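Local coordinates for DNA mismatch repair protein MutL (Aquifex aeolicus, PDB 6LZI) that binds adenine nucleotide in a Bergerat-type fold and probably hydrolyses ATP during DNA mismatch repair, at residues A[199-202]-A[207-210]. Sequence-based numbering, arbitrary orientation.
Sequences RVEE and KTEE
Glu201 reaches from helix 196-204 to Thr208, just ahead of strand 209-213, and a single carboxylate oxygen takes both hydrogen bonds between them. The backbone amide, Thr208 N, gives a 2.9 Å bond to Glu201 OE1. It is fairly straight (157°) but arrives from well above the carboxylate plane. The hydroxyl Thr208 OG1 donates to the same Glu201 OE1, also over 2.9 Å, from the anti side and much closer to the plane. What brings the hydroxyl round beside its own amide is the threonine rotamer, with OG1 between backbone N and carbonyl carbon (chi1 71°). The glutamate chain runs extended beyond CG, which carries the carboxylate over to Thr208.

Two lysines add charge. Lys207 lies alongside Glu201, pointing the same way, and its methylene CD packs 3.3 Å from Glu201 OE1; the salt bridge from Lys207 NZ to Glu201 OE1 is long, at 3.6 Å. Lys197, one helical turn before Glu201, forms a second salt bridge to OE1 and also hydrogen-bonds Thr208 O, so two cations probably help keep this carboxylate ionised.

Beneath the polar group, apolar contact is slight: Val200 CG1 meets Thr208 CG2 at 4.1 Å, their side chains crossing at about a right angle. Both residues also rest on Phe223 of strand 219-225, and Val200 continues onto Val262 and Tyr264. The arrangement is a short helix-to-strand connection, pinned by a glutamate, where the helix leads into the edge strand of the mixed sheet in MutL's S5-like domain.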
ATOM      1  N   ARG A 199      -1.077 -14.147  -6.845  1.00 21.26           N
ATOM      2  CA  ARG A 199      -0.867 -12.718  -6.632  1.00 22.09           C
ATOM      3  C   ARG A 199       0.598 -12.341  -6.875  1.00 22.32           C
ATOM      4  O   ARG A 199       0.889 -11.334  -7.539  1.00 23.09           O
ATOM      5  CB  ARG A 199      -1.309 -12.361  -5.212  1.00 24.39           C
ATOM      6  CG  ARG A 199      -0.922 -10.953  -4.711  1.00 23.02           C
ATOM      7  CD  ARG A 199      -1.418  -9.856  -5.672  1.00 21.27           C
ATOM      8  NE  ARG A 199      -2.878  -9.847  -5.735  1.00 22.21           N
ATOM      9  CZ  ARG A 199      -3.685  -9.224  -4.892  1.00 16.68           C
ATOM     10  NH1 ARG A 199      -3.287  -8.510  -3.824  1.00 17.37           N
ATOM     11  NH2 ARG A 199      -4.980  -9.256  -5.168  1.00 19.75           N
ATOM     12  N   VAL A 200       1.528 -13.173  -6.417  1.00 22.85           N
ATOM     13  CA  VAL A 200       2.928 -12.944  -6.751  1.00 20.17           C
ATOM     14  C   VAL A 200       3.128 -12.901  -8.248  1.00 25.25           C
ATOM     15  O   VAL A 200       3.857 -12.054  -8.759  1.00 27.35           O
ATOM     16  CB  VAL A 200       3.805 -14.026  -6.100  1.00 21.23           C
ATOM     17  CG1 VAL A 200       5.230 -13.849  -6.535  1.00 22.83           C
ATOM     18  CG2 VAL A 200       3.732 -13.751  -4.618  1.00 23.29           C
ATOM     19  N   GLU A 201       2.532 -13.853  -8.948  1.00 21.32           N
ATOM     20  CA  GLU A 201       2.807 -14.002 -10.360  1.00 21.64           C
ATOM     21  C   GLU A 201       2.202 -12.848 -11.157  1.00 22.75           C
ATOM     22  O   GLU A 201       2.818 -12.372 -12.123  1.00 26.42           O
ATOM     23  CB  GLU A 201       2.336 -15.371 -10.788  1.00 25.24           C
ATOM     24  CG  GLU A 201       3.261 -16.400 -10.179  1.00 27.95           C
ATOM     25  CD  GLU A 201       2.913 -17.820 -10.483  1.00 29.61           C
ATOM     26  OE1 GLU A 201       3.758 -18.671 -10.199  1.00 28.43           O
ATOM     27  OE2 GLU A 201       1.828 -18.087 -11.042  1.00 30.21           O
ATOM     28  N   GLU A 202       1.004 -12.403 -10.761  1.00 21.98           N
ATOM     29  CA  GLU A 202       0.400 -11.233 -11.406  1.00 23.58           C
ATOM     30  C   GLU A 202       1.283 -10.007 -11.208  1.00 25.59           C
ATOM     31  O   GLU A 202       1.507  -9.240 -12.156  1.00 31.97           O
ATOM     32  CB  GLU A 202      -1.012 -10.982 -10.862  1.00 27.15           C
ATOM     33  CG  GLU A 202      -2.037 -12.044 -11.214  1.00 26.87           C
ATOM     34  CD  GLU A 202      -2.187 -12.271 -12.721  1.00 25.58           C
ATOM     35  OE1 GLU A 202      -2.293 -11.296 -13.513  1.00 30.94           O
ATOM     36  OE2 GLU A 202      -2.160 -13.444 -13.100  1.00 25.98           O
ATOM     37  N   LYS A 207       6.153 -16.647 -14.062  1.00 38.36           N
ATOM     38  CA  LYS A 207       5.827 -17.874 -13.362  1.00 34.94           C
ATOM     39  C   LYS A 207       6.894 -18.158 -12.315  1.00 36.26           C
ATOM     40  O   LYS A 207       8.081 -17.930 -12.545  1.00 42.73           O
ATOM     41  CB  LYS A 207       5.725 -19.041 -14.347  1.00 41.99           C
ATOM     42  CG  LYS A 207       5.753 -20.368 -13.667  1.00 51.32           C
ATOM     43  CD  LYS A 207       4.516 -20.545 -12.809  1.00 56.22           C
ATOM     44  CE  LYS A 207       4.427 -21.941 -12.287  1.00 58.62           C
ATOM     45  NZ  LYS A 207       3.196 -22.034 -11.467  1.00 65.89           N
ATOM     46  N   THR A 208       6.451 -18.604 -11.147  1.00 32.95           N
ATOM     47  CA  THR A 208       7.338 -18.857 -10.037  1.00 28.61           C
ATOM     48  C   THR A 208       7.207 -20.298  -9.588  1.00 30.33           C
ATOM     49  O   THR A 208       6.219 -20.980  -9.867  1.00 28.69           O
ATOM     50  CB  THR A 208       7.071 -17.932  -8.826  1.00 25.33           C
ATOM     51  OG1 THR A 208       5.845 -18.295  -8.194  1.00 27.40           O
ATOM     52  CG2 THR A 208       7.073 -16.383  -9.185  1.00 25.06           C
ATOM     53  N   GLU A 209       8.214 -20.724  -8.849  1.00 31.76           N
ATOM     54  CA  GLU A 209       8.219 -21.990  -8.132  1.00 30.91           C
ATOM     55  C   GLU A 209       8.149 -21.630  -6.665  1.00 29.15           C
ATOM     56  O   GLU A 209       8.852 -20.702  -6.215  1.00 28.44           O
ATOM     57  CB  GLU A 209       9.476 -22.820  -8.389  1.00 31.65           C
ATOM     58  CG  GLU A 209       9.472 -24.140  -7.619  1.00 31.68           C
ATOM     59  CD  GLU A 209      10.673 -25.036  -7.949  1.00 40.32           C
ATOM     60  OE1 GLU A 209      10.718 -26.189  -7.448  1.00 41.96           O
ATOM     61  OE2 GLU A 209      11.559 -24.596  -8.720  1.00 37.06           O
ATOM     62  N   GLU A 210       7.264 -22.317  -5.949  1.00 27.52           N
ATOM     63  CA  GLU A 210       7.072 -22.094  -4.531  1.00 26.50           C
ATOM     64  C   GLU A 210       7.960 -23.059  -3.752  1.00 28.75           C
ATOM     65  O   GLU A 210       7.907 -24.263  -3.973  1.00 30.68           O
ATOM     66  CB  GLU A 210       5.598 -22.321  -4.188  1.00 33.57           C
ATOM     67  CG  GLU A 210       5.263 -22.242  -2.714  1.00 32.81           C
ATOM     68  CD  GLU A 210       3.773 -22.273  -2.462  1.00 36.88           C
ATOM     69  OE1 GLU A 210       2.995 -22.489  -3.411  1.00 37.95           O
ATOM     70  OE2 GLU A 210       3.384 -22.056  -1.302  1.00 37.67           O
TER